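Local coordinates for endoglucanase, glycoside hydrolase family 5 protein (Cytophaga hutchinsonii, PDB 5IHS) that probably hydrolyses internal beta-1,4-glucosidic bonds of cellulose, as one of the periplasmic endoglucanases linked to growth on crystalline cellulose, at residues Val71-Arg76 with Ile114-Tyr119; Gly54-Trp59 with Val83-Met88; Gly64-Ser69 with Ile284-Glu289. All coordinates share one frame; numbering follows the deposited sequence.

Contact 1: residues Val71-Arg76 with Ile114-Tyr119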
loop_
_atom_site.group_PDB
_atom_site.type_symbol
_atom_site.label_atom_id
_atom_site.label_comp_id
_atom_site.label_asym_id
_atom_site.label_seq_id
_atom_site.Cartn_x
_atom_site.Cartn_y
_atom_site.Cartn_z
ATOM N N VAL A 71 -5.811 -13.040 -10.179
ATOM C CA VAL A 71 -5.105 -11.766 -10.286
ATOM C C VAL A 71 -3.840 -11.776 -9.436
ATOM O O VAL A 71 -2.776 -11.348 -9.888
ATOM C CB VAL A 71 -6.047 -10.599 -9.936
ATOM C CG1 VAL A 71 -5.284 -9.297 -9.696
ATOM C CG2 VAL A 71 -7.072 -10.423 -11.048
ATOM N N VAL A 72 -3.934 -12.223 -8.182
ATOM C CA VAL A 72 -2.745 -12.203 -7.329
ATOM C C VAL A 72 -1.637 -13.071 -7.925
ATOM O O VAL A 72 -0.466 -12.671 -7.954
ATOM C CB VAL A 72 -3.098 -12.603 -5.886
ATOM C CG1 VAL A 72 -1.840 -12.761 -5.048
ATOM C CG2 VAL A 72 -4.025 -11.556 -5.256
ATOM N N LYS A 73 -1.984 -14.266 -8.411
ATOM C CA LYS A 73 -0.974 -15.136 -9.014
ATOM C C LYS A 73 -0.336 -14.481 -10.231
ATOM O O LYS A 73 0.885 -14.550 -10.414
ATOM C CB LYS A 73 -1.587 -16.480 -9.395
ATOM C CG LYS A 73 -0.551 -17.471 -9.891
ATOM C CD LYS A 73 -1.148 -18.827 -10.182
ATOM C CE LYS A 73 -0.087 -19.784 -10.687
ATOM N NZ LYS A 73 -0.705 -21.070 -11.070
ATOM N N TRP A 74 -1.150 -13.847 -11.081
ATOM C CA TRP A 74 -0.638 -13.188 -12.273
ATOM C C TRP A 74 0.244 -12.003 -11.904
ATOM O O TRP A 74 1.279 -11.763 -12.542
ATOM C CB TRP A 74 -1.814 -12.756 -13.167
ATOM C CG TRP A 74 -1.383 -12.182 -14.474
ATOM C CD1 TRP A 74 -1.413 -10.876 -14.843
ATOM C CD2 TRP A 74 -0.817 -12.896 -15.584
ATOM N NE1 TRP A 74 -0.915 -10.728 -16.115
ATOM C CE2 TRP A 74 -0.536 -11.951 -16.591
ATOM C CE3 TRP A 74 -0.525 -14.245 -15.826
ATOM C CZ2 TRP A 74 0.016 -12.305 -17.819
ATOM C CZ3 TRP A 74 0.022 -14.594 -17.054
ATOM C CH2 TRP A 74 0.287 -13.632 -18.026
ATOM N N LEU A 75 -0.149 -11.241 -10.884
ATOM C CA LEU A 75 0.697 -10.138 -10.433
ATOM C C LEU A 75 2.058 -10.637 -9.955
ATOM O O LEU A 75 3.078 -9.993 -10.205
ATOM C CB LEU A 75 -0.006 -9.331 -9.341
ATOM C CG LEU A 75 -1.197 -8.499 -9.818
ATOM C CD1 LEU A 75 -1.892 -7.873 -8.625
ATOM C CD2 LEU A 75 -0.760 -7.425 -10.805
ATOM N N ARG A 76 2.106 -11.775 -9.260
ATOM C CA ARG A 76 3.395 -12.337 -8.868
ATOM C C ARG A 76 4.169 -12.842 -10.082
ATOM O O ARG A 76 5.350 -12.523 -10.256
ATOM C CB ARG A 76 3.189 -13.489 -7.888
ATOM C CG ARG A 76 4.509 -14.127 -7.433
ATOM C CD ARG A 76 4.282 -15.420 -6.681
ATOM N NE ARG A 76 3.834 -16.442 -7.612
ATOM C CZ ARG A 76 3.620 -17.711 -7.304
ATOM N NH1 ARG A 76 3.767 -18.136 -6.054
ATOM N NH2 ARG A 76 3.253 -18.553 -8.263
ATOM N N ILE A 114 -0.914 -15.183 0.753
ATOM C CA ILE A 114 -0.314 -16.210 1.602
ATOM C C ILE A 114 -0.008 -17.462 0.779
ATOM O O ILE A 114 1.089 -18.031 0.862
ATOM C CB ILE A 114 -1.220 -16.498 2.819
ATOM C CG1 ILE A 114 -1.294 -15.269 3.734
ATOM C CG2 ILE A 114 -0.725 -17.708 3.599
ATOM C CD1 ILE A 114 -2.431 -15.318 4.761
ATOM N N ALA A 115 -0.964 -17.894 -0.045
ATOM C CA ALA A 115 -0.752 -19.084 -0.861
ATOM C C ALA A 115 0.397 -18.894 -1.844
ATOM O O ALA A 115 1.136 -19.842 -2.138
ATOM C CB ALA A 115 -2.038 -19.446 -1.599
ATOM N N LYS A 116 0.563 -17.687 -2.374
ATOM C CA LYS A 116 1.562 -17.423 -3.403
ATOM C C LYS A 116 2.865 -16.871 -2.840
ATOM O O LYS A 116 3.820 -16.660 -3.598
ATOM C CB LYS A 116 0.994 -16.497 -4.488
ATOM C CG LYS A 116 -0.188 -17.092 -5.249
ATOM C CD LYS A 116 0.121 -18.414 -5.960
ATOM C CE LYS A 116 -1.103 -19.332 -6.010
ATOM N NZ LYS A 116 -2.384 -18.610 -6.218
ATOM N N GLY A 117 2.946 -16.678 -1.530
ATOM C CA GLY A 117 4.182 -16.272 -0.897
ATOM C C GLY A 117 4.639 -14.853 -1.150
ATOM O O GLY A 117 5.849 -14.620 -1.198
ATOM N N ILE A 118 3.715 -13.894 -1.271
ATOM C CA ILE A 118 4.066 -12.480 -1.358
ATOM C C ILE A 118 3.419 -11.734 -0.192
ATOM O O ILE A 118 2.538 -12.249 0.499
ATOM C CB ILE A 118 3.737 -11.846 -2.727
ATOM C CG1 ILE A 118 2.232 -11.783 -2.999
ATOM C CG2 ILE A 118 4.467 -12.601 -3.839
ATOM C CD1 ILE A 118 1.862 -10.923 -4.195
ATOM N N TYR A 119 3.872 -10.504 0.024
ATOM C CA TYR A 119 3.331 -9.673 1.092
ATOM C C TYR A 119 2.011 -9.043 0.646
ATOM O O TYR A 119 1.726 -8.916 -0.553
ATOM C CB TYR A 119 4.357 -8.616 1.532
ATOM C CG TYR A 119 5.592 -9.250 2.159
ATOM C CD1 TYR A 119 5.601 -9.599 3.505
ATOM C CD2 TYR A 119 6.722 -9.539 1.406
ATOM C CE1 TYR A 119 6.699 -10.216 4.077
ATOM C CE2 TYR A 119 7.825 -10.146 1.965
ATOM C CZ TYR A 119 7.813 -10.494 3.292
ATOM O OH TYR A 119 8.933 -11.130 3.801
#

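Contact 2: residues Gly54-Trp59 with Val83-Met88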
loop_
_atom_site.group_PDB
_atom_site.type_symbol
_atom_site.label_atom_id
_atom_site.label_comp_id
_atom_site.label_asym_id
_atom_site.label_seq_id
_atom_site.Cartn_x
_atom_site.Cartn_y
_atom_site.Cartn_z
ATOM N N GLY A 54 5.063 -3.237 -5.750
ATOM C CA GLY A 54 3.936 -3.955 -6.292
ATOM C C GLY A 54 2.818 -3.060 -6.749
ATOM O O GLY A 54 3.036 -1.916 -7.180
ATOM N N MET A 55 1.609 -3.611 -6.674
ATOM C CA MET A 55 0.415 -2.976 -7.199
ATOM C C MET A 55 -0.657 -2.877 -6.131
ATOM O O MET A 55 -0.836 -3.790 -5.312
ATOM C CB MET A 55 -0.176 -3.769 -8.364
ATOM C CG MET A 55 0.688 -3.775 -9.613
ATOM S SD MET A 55 1.045 -2.139 -10.269
ATOM C CE MET A 55 -0.576 -1.596 -10.843
ATOM N N SER A 56 -1.397 -1.778 -6.185
ATOM C CA SER A 56 -2.642 -1.644 -5.450
ATOM C C SER A 56 -3.818 -2.022 -6.334
ATOM O O SER A 56 -3.918 -1.586 -7.488
ATOM C CB SER A 56 -2.828 -0.210 -4.947
ATOM O OG SER A 56 -3.924 -0.101 -4.044
ATOM N N LEU A 57 -4.742 -2.771 -5.757
ATOM C CA LEU A 57 -6.083 -2.857 -6.293
ATOM C C LEU A 57 -6.794 -1.526 -6.048
ATOM O O LEU A 57 -6.386 -0.705 -5.219
ATOM C CB LEU A 57 -6.815 -4.041 -5.663
ATOM C CG LEU A 57 -6.107 -5.393 -5.864
ATOM C CD1 LEU A 57 -6.751 -6.494 -5.055
ATOM C CD2 LEU A 57 -6.017 -5.793 -7.321
ATOM N N PHE A 58 -7.867 -1.313 -6.787
ATOM C CA PHE A 58 -8.700 -0.121 -6.679
ATOM C C PHE A 58 -9.779 -0.376 -5.629
ATOM O O PHE A 58 -9.993 -1.511 -5.204
ATOM C CB PHE A 58 -9.296 0.110 -8.072
ATOM C CG PHE A 58 -10.080 1.402 -8.295
ATOM C CD1 PHE A 58 -9.456 2.535 -8.802
ATOM C CD2 PHE A 58 -11.467 1.426 -8.176
ATOM C CE1 PHE A 58 -10.186 3.680 -9.095
ATOM C CE2 PHE A 58 -12.195 2.569 -8.484
ATOM C CZ PHE A 58 -11.557 3.687 -8.943
ATOM N N TRP A 59 -10.472 0.687 -5.223
ATOM C CA TRP A 59 -11.604 0.610 -4.302
ATOM C C TRP A 59 -12.369 -0.704 -4.424
ATOM O O TRP A 59 -12.939 -1.002 -5.480
ATOM C CB TRP A 59 -12.584 1.728 -4.615
ATOM C CG TRP A 59 -12.096 3.122 -4.400
ATOM C CD1 TRP A 59 -11.390 3.911 -5.266
ATOM C CD2 TRP A 59 -12.359 3.921 -3.253
ATOM N NE1 TRP A 59 -11.192 5.149 -4.710
ATOM C CE2 TRP A 59 -11.772 5.178 -3.467
ATOM C CE3 TRP A 59 -13.041 3.686 -2.058
ATOM C CZ2 TRP A 59 -11.856 6.207 -2.525
ATOM C CZ3 TRP A 59 -13.129 4.702 -1.131
ATOM C CH2 TRP A 59 -12.542 5.945 -1.367
ATOM N N VAL A 83 4.527 -7.413 -3.343
ATOM C CA VAL A 83 3.464 -7.000 -2.439
ATOM C C VAL A 83 2.257 -6.639 -3.304
ATOM O O VAL A 83 2.399 -6.154 -4.435
ATOM C CB VAL A 83 3.927 -5.820 -1.537
ATOM C CG1 VAL A 83 4.321 -4.583 -2.368
ATOM C CG2 VAL A 83 2.879 -5.462 -0.492
ATOM N N VAL A 84 1.063 -6.856 -2.749
ATOM C CA VAL A 84 -0.199 -6.412 -3.335
ATOM C C VAL A 84 -0.990 -5.719 -2.236
ATOM O O VAL A 84 -0.935 -6.123 -1.069
ATOM C CB VAL A 84 -0.990 -7.595 -3.961
ATOM C CG1 VAL A 84 -1.313 -8.681 -2.937
ATOM C CG2 VAL A 84 -2.265 -7.119 -4.645
ATOM N N ARG A 85 -1.741 -4.683 -2.608
ATOM C CA ARG A 85 -2.529 -3.889 -1.663
ATOM C C ARG A 85 -4.017 -4.053 -1.938
ATOM O O ARG A 85 -4.483 -3.828 -3.059
ATOM C CB ARG A 85 -2.111 -2.424 -1.741
ATOM C CG ARG A 85 -2.924 -1.424 -0.927
ATOM C CD ARG A 85 -2.254 -0.089 -1.048
ATOM N NE ARG A 85 -2.771 1.031 -0.269
ATOM C CZ ARG A 85 -3.389 2.107 -0.761
ATOM N NH1 ARG A 85 -3.816 2.173 -2.019
ATOM N NH2 ARG A 85 -3.590 3.136 0.047
ATOM N N ALA A 86 -4.754 -4.450 -0.901
ATOM C CA ALA A 86 -6.206 -4.599 -0.940
ATOM C C ALA A 86 -6.808 -3.315 -0.377
ATOM O O ALA A 86 -6.707 -3.057 0.825
ATOM C CB ALA A 86 -6.631 -5.814 -0.118
ATOM N N ALA A 87 -7.419 -2.506 -1.251
ATOM C CA ALA A 87 -7.921 -1.170 -0.912
ATOM C C ALA A 87 -9.403 -1.282 -0.568
ATOM O O ALA A 87 -10.277 -1.076 -1.415
ATOM C CB ALA A 87 -7.678 -0.206 -2.071
ATOM N N MET A 88 -9.690 -1.587 0.696
ATOM C CA MET A 88 -11.062 -1.820 1.123
ATOM C C MET A 88 -11.775 -0.486 1.324
ATOM O O MET A 88 -11.466 0.271 2.251
ATOM C CB MET A 88 -11.097 -2.622 2.418
ATOM C CG MET A 88 -12.513 -3.083 2.727
ATOM S SD MET A 88 -12.753 -3.920 4.297
ATOM C CE MET A 88 -12.407 -2.576 5.428
#

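Contact 3: residues Gly64-Ser69 with Ile284-Glu289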
loop_
_atom_site.group_PDB
_atom_site.type_symbol
_atom_site.label_atom_id
_atom_site.label_comp_id
_atom_site.label_asym_id
_atom_site.label_seq_id
_atom_site.Cartn_x
_atom_site.Cartn_y
_atom_site.Cartn_z
ATOM N N GLY A 64 -14.220 -4.723 -7.400
ATOM C CA GLY A 64 -14.125 -5.974 -6.671
ATOM C C GLY A 64 -13.916 -7.193 -7.538
ATOM O O GLY A 64 -13.475 -8.227 -7.029
ATOM N N GLN A 65 -14.203 -7.100 -8.840
ATOM C CA GLN A 65 -14.009 -8.248 -9.717
ATOM C C GLN A 65 -12.546 -8.673 -9.808
ATOM O O GLN A 65 -12.281 -9.809 -10.206
ATOM C CB GLN A 65 -14.585 -7.994 -11.123
ATOM C CG GLN A 65 -13.888 -6.926 -11.956
ATOM C CD GLN A 65 -14.454 -5.527 -11.747
ATOM O OE1 GLN A 65 -14.880 -5.170 -10.648
ATOM N NE2 GLN A 65 -14.439 -4.718 -12.805
ATOM N N TYR A 66 -11.601 -7.800 -9.460
ATOM C CA TYR A 66 -10.174 -8.124 -9.511
ATOM C C TYR A 66 -9.633 -8.652 -8.185
ATOM O O TYR A 66 -8.444 -8.986 -8.107
ATOM C CB TYR A 66 -9.350 -6.908 -9.977
ATOM C CG TYR A 66 -9.693 -6.485 -11.387
ATOM C CD1 TYR A 66 -9.295 -7.240 -12.483
ATOM C CD2 TYR A 66 -10.435 -5.341 -11.626
ATOM C CE1 TYR A 66 -9.621 -6.861 -13.776
ATOM C CE2 TYR A 66 -10.779 -4.960 -12.916
ATOM C CZ TYR A 66 -10.366 -5.717 -13.989
ATOM O OH TYR A 66 -10.726 -5.323 -15.270
ATOM N N TYR A 67 -10.477 -8.735 -7.152
ATOM C CA TYR A 67 -10.056 -9.196 -5.821
ATOM C C TYR A 67 -10.124 -10.724 -5.782
ATOM O O TYR A 67 -11.001 -11.327 -5.161
ATOM C CB TYR A 67 -10.927 -8.570 -4.727
ATOM C CG TYR A 67 -10.535 -7.159 -4.371
ATOM C CD1 TYR A 67 -10.651 -6.120 -5.296
ATOM C CD2 TYR A 67 -10.044 -6.857 -3.105
ATOM C CE1 TYR A 67 -10.260 -4.834 -4.972
ATOM C CE2 TYR A 67 -9.658 -5.567 -2.777
ATOM C CZ TYR A 67 -9.760 -4.562 -3.710
ATOM O OH TYR A 67 -9.342 -3.305 -3.354
ATOM N N ASN A 68 -9.176 -11.365 -6.465
ATOM C CA ASN A 68 -9.245 -12.813 -6.605
ATOM C C ASN A 68 -7.848 -13.406 -6.752
ATOM O O ASN A 68 -6.858 -12.711 -7.013
ATOM C CB ASN A 68 -10.174 -13.228 -7.757
ATOM C CG ASN A 68 -9.630 -12.840 -9.107
ATOM O OD1 ASN A 68 -8.600 -13.369 -9.535
ATOM N ND2 ASN A 68 -10.307 -11.921 -9.796
ATOM N N SER A 69 -7.784 -14.724 -6.555
ATOM C CA SER A 69 -6.496 -15.405 -6.533
ATOM C C SER A 69 -5.840 -15.467 -7.906
ATOM O O SER A 69 -4.607 -15.541 -7.988
ATOM C CB SER A 69 -6.636 -16.802 -5.926
ATOM O OG SER A 69 -7.588 -17.568 -6.607
ATOM N N ILE A 284 -4.707 -1.462 -10.267
ATOM C CA ILE A 284 -5.406 -2.485 -11.039
ATOM C C ILE A 284 -6.892 -2.120 -11.053
ATOM O O ILE A 284 -7.647 -2.388 -10.118
ATOM C CB ILE A 284 -5.151 -3.887 -10.486
ATOM C CG1 ILE A 284 -3.645 -4.220 -10.518
ATOM C CG2 ILE A 284 -5.976 -4.912 -11.234
ATOM C CD1 ILE A 284 -3.016 -4.260 -11.901
ATOM N N ALA A 285 -7.292 -1.459 -12.130
ATOM C CA ALA A 285 -8.656 -1.037 -12.388
ATOM C C ALA A 285 -8.753 -0.877 -13.884
ATOM O O ALA A 285 -7.752 -0.591 -14.542
ATOM C CB ALA A 285 -8.952 0.322 -11.757
ATOM N N ASP A 286 -9.961 -1.044 -14.415
ATOM C CA ASP A 286 -10.193 -0.882 -15.845
ATOM C C ASP A 286 -11.018 0.361 -16.156
ATOM O O ASP A 286 -11.585 0.473 -17.244
ATOM C CB ASP A 286 -10.815 -2.142 -16.444
ATOM C CG ASP A 286 -12.271 -2.309 -16.097
ATOM O OD1 ASP A 286 -12.666 -1.867 -14.994
ATOM O OD2 ASP A 286 -13.008 -2.898 -16.927
ATOM N N LYS A 287 -11.078 1.301 -15.221
ATOM C CA LYS A 287 -11.722 2.583 -15.461
ATOM C C LYS A 287 -10.965 3.332 -16.560
ATOM O O LYS A 287 -9.732 3.279 -16.606
ATOM C CB LYS A 287 -11.679 3.382 -14.153
ATOM C CG LYS A 287 -12.278 4.769 -14.188
ATOM C CD LYS A 287 -12.359 5.375 -12.786
ATOM C CE LYS A 287 -13.056 6.724 -12.823
ATOM N NZ LYS A 287 -13.120 7.363 -11.486
ATOM N N PRO A 288 -11.669 4.022 -17.486
ATOM C CA PRO A 288 -10.965 4.732 -18.582
ATOM C C PRO A 288 -10.353 6.059 -18.144
ATOM O O PRO A 288 -10.750 7.153 -18.584
ATOM C CB PRO A 288 -12.072 4.889 -19.634
ATOM C CG PRO A 288 -13.322 4.925 -18.851
ATOM C CD PRO A 288 -13.126 3.997 -17.697
ATOM N N GLU A 289 -9.343 5.956 -17.273
ATOM C CA GLU A 289 -8.582 7.089 -16.756
ATOM C C GLU A 289 -7.097 6.745 -16.808
ATOM O O GLU A 289 -6.718 5.573 -16.800
ATOM C CB GLU A 289 -8.974 7.462 -15.301
ATOM C CG GLU A 289 -8.515 6.464 -14.204
ATOM C CD GLU A 289 -8.871 6.888 -12.767
ATOM O OE1 GLU A 289 -9.735 7.769 -12.576
ATOM O OE2 GLU A 289 -8.286 6.326 -11.814
HETATM O O HOH W 1 -13.669 -5.271 -15.543
HETATM O O HOH W 2 -15.238 -2.020 -14.401
#

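Contact 1: residues Val71-Arg76 with Ile114-Tyr119
The backbone O of Lys-116 accepts a hydrogen bond from Arg-76 NH1 at 2.9 Å, with an N-H...O angle of 152°. The donor reaches the oxygen from the side of the C=O bond, at a C=O...N angle of 115°, and is tilted somewhat from the carbonyl plane. The oxygen lies close to the guanidinium plane. The Arg-76 chain leaves its helix with CG anti to the backbone N (chi1 180°), and a bend at chi3 brings NH1 to the Lys-116 carbonyl. One face of the guanidinium is covered by Lys-116 CD, which lies 3.8 Å from Arg-76 CZ and nearer the rim than the centre. The two side chains cross at about a right angle.

Helices 69-77 and 99-116 are neighbours on the outside of the TIM barrel. The second ends in a Schellman motif, with Gly-117 at positive phi, and the bonded carbonyl belongs to this turn. Past the turn, Ile-118 points toward helix 69-77. Its CG2 touches Arg-76 CG at 3.9 Å, and its CD1 meets Val-72 CG1 at 4.2 Å. Val-72 also packs on Val-109 and Ala-112 of helix 99-116.

Toward the solvent side, the bent chain of Lys-116 brings NZ to 3.9 Å from Lys-73 CB. The extended Lys-73 chain leads away from this point, and the two ammonium nitrogens, Lys-73 NZ and Lys-116 NZ, remain 5.7 Å apart.

Contact 2: residues Gly54-Trp59 with Val83-Met88
Arg-85 and Ser-56 stand side by side on the same face of two adjacent parallel strands of the TIM barrel, 53-57 and 83-89, which helix 69-77 joins into a beta-alpha-beta unit. The Arg-85 chain is extended from CB, with CG anti to N (chi1 174°), and it runs past the serine hydroxyl. Its CB lies 3.8 Å from Ser-56 CA. CG and CD then pass alongside Ser-56 OG, with CD at 3.4 Å. At the tip NH1 gives OG a hydrogen bond of 3.0 Å with an N-H...O angle of 164°. The oxygen sits at the edge of the guanidinium, in its plane. Ser-56 OG in turn donates to Leu-57 O at 2.8 Å, and the two bonds fix the rotation of the hydroxyl. The strongest partner of the arginine is Glu-156, which forms a salt bridge with NE; NH1 forms a further one with Glu-248.

The backbones pair in register through Arg-85. Its N donates to Met-55 O, and its O accepts from Leu-57 N. A weaker bond runs from Met-55 N to Val-83 O. Leu-57 points its CB toward strand 83-89, so that CB and CG rest against the Arg-85 carbonyl. Further along, Ala-87 CB abuts Leu-57 O at 3.4 Å, and Trp-59 CA makes a CA-H...O contact of 3.6 Å with Ala-87 O.

Contact 3: residues Gly64-Ser69 with Ile284-Glu289
Tyr-66, Asp-286 and Ile-284 carry most of this contact. The Tyr-66 ring reaches from a short 3-10 turn to the chain leaving strand 279-284. Near its root, CG packs 4.0 Å from Ile-284 CG2. At the far end the hydroxyl lies against the Asp-286 side chain, with OH 3.4 Å from Asp-286 CB. Ring and carboxylate planes are 71° apart. With CG of Asp-286 placed between its own N and carbonyl carbon (chi1 75°), the carboxylate stays beside the tyrosine hydroxyl.

Water makes the polar link between the two segments. One water donates to Tyr-66 OH at 3.0 Å, accepts from Gln-65 NE2 at 2.9 Å, and donates weakly to Asp-286 OD2. A second donates to Asp-286 OD1 at 2.6 Å and accepts a weak bond from Gln-65 NE2. Tyr-66 OH and Asp-286 OD2 also bond directly to the loop between strand 279-284 and helix 311-329, at Ala-298 O and Ala-297 N.

The contact joins loops that follow the first and last strands of the TIM barrel. On the barrel side, Ile-284 packs on Met-55 and Leu-57 of strand 53-57 and on Leu-75 of helix 69-77, while Tyr-66 also touches Val-71 of that helix.

How the contacts relate
From the N terminus, strand 53-57 comes first, then the 64-69 loop, helix 69-77 and strand 83-89. Contact 2 closes this first beta-alpha-beta unit. Contact 1 closes the next loop, from helix 69-77 to the end of helix 99-116, and crosses contact 2 along the chain. Contact 3 closes the longest loop, over two hundred residues, from residues 64-69 to 284-289. Contact 1 is nested within it, whereas contact 2 crosses it. The contacts also touch: Tyr-119 O meets Val-84 N, Ser-56 O meets Ile-284 N, and Tyr-67 OH meets Phe-58 O. They tie helix 69-77 to helix 99-116 and the first strand to the second; the Ser-56 to Ile-284 bond lies where the barrel closes.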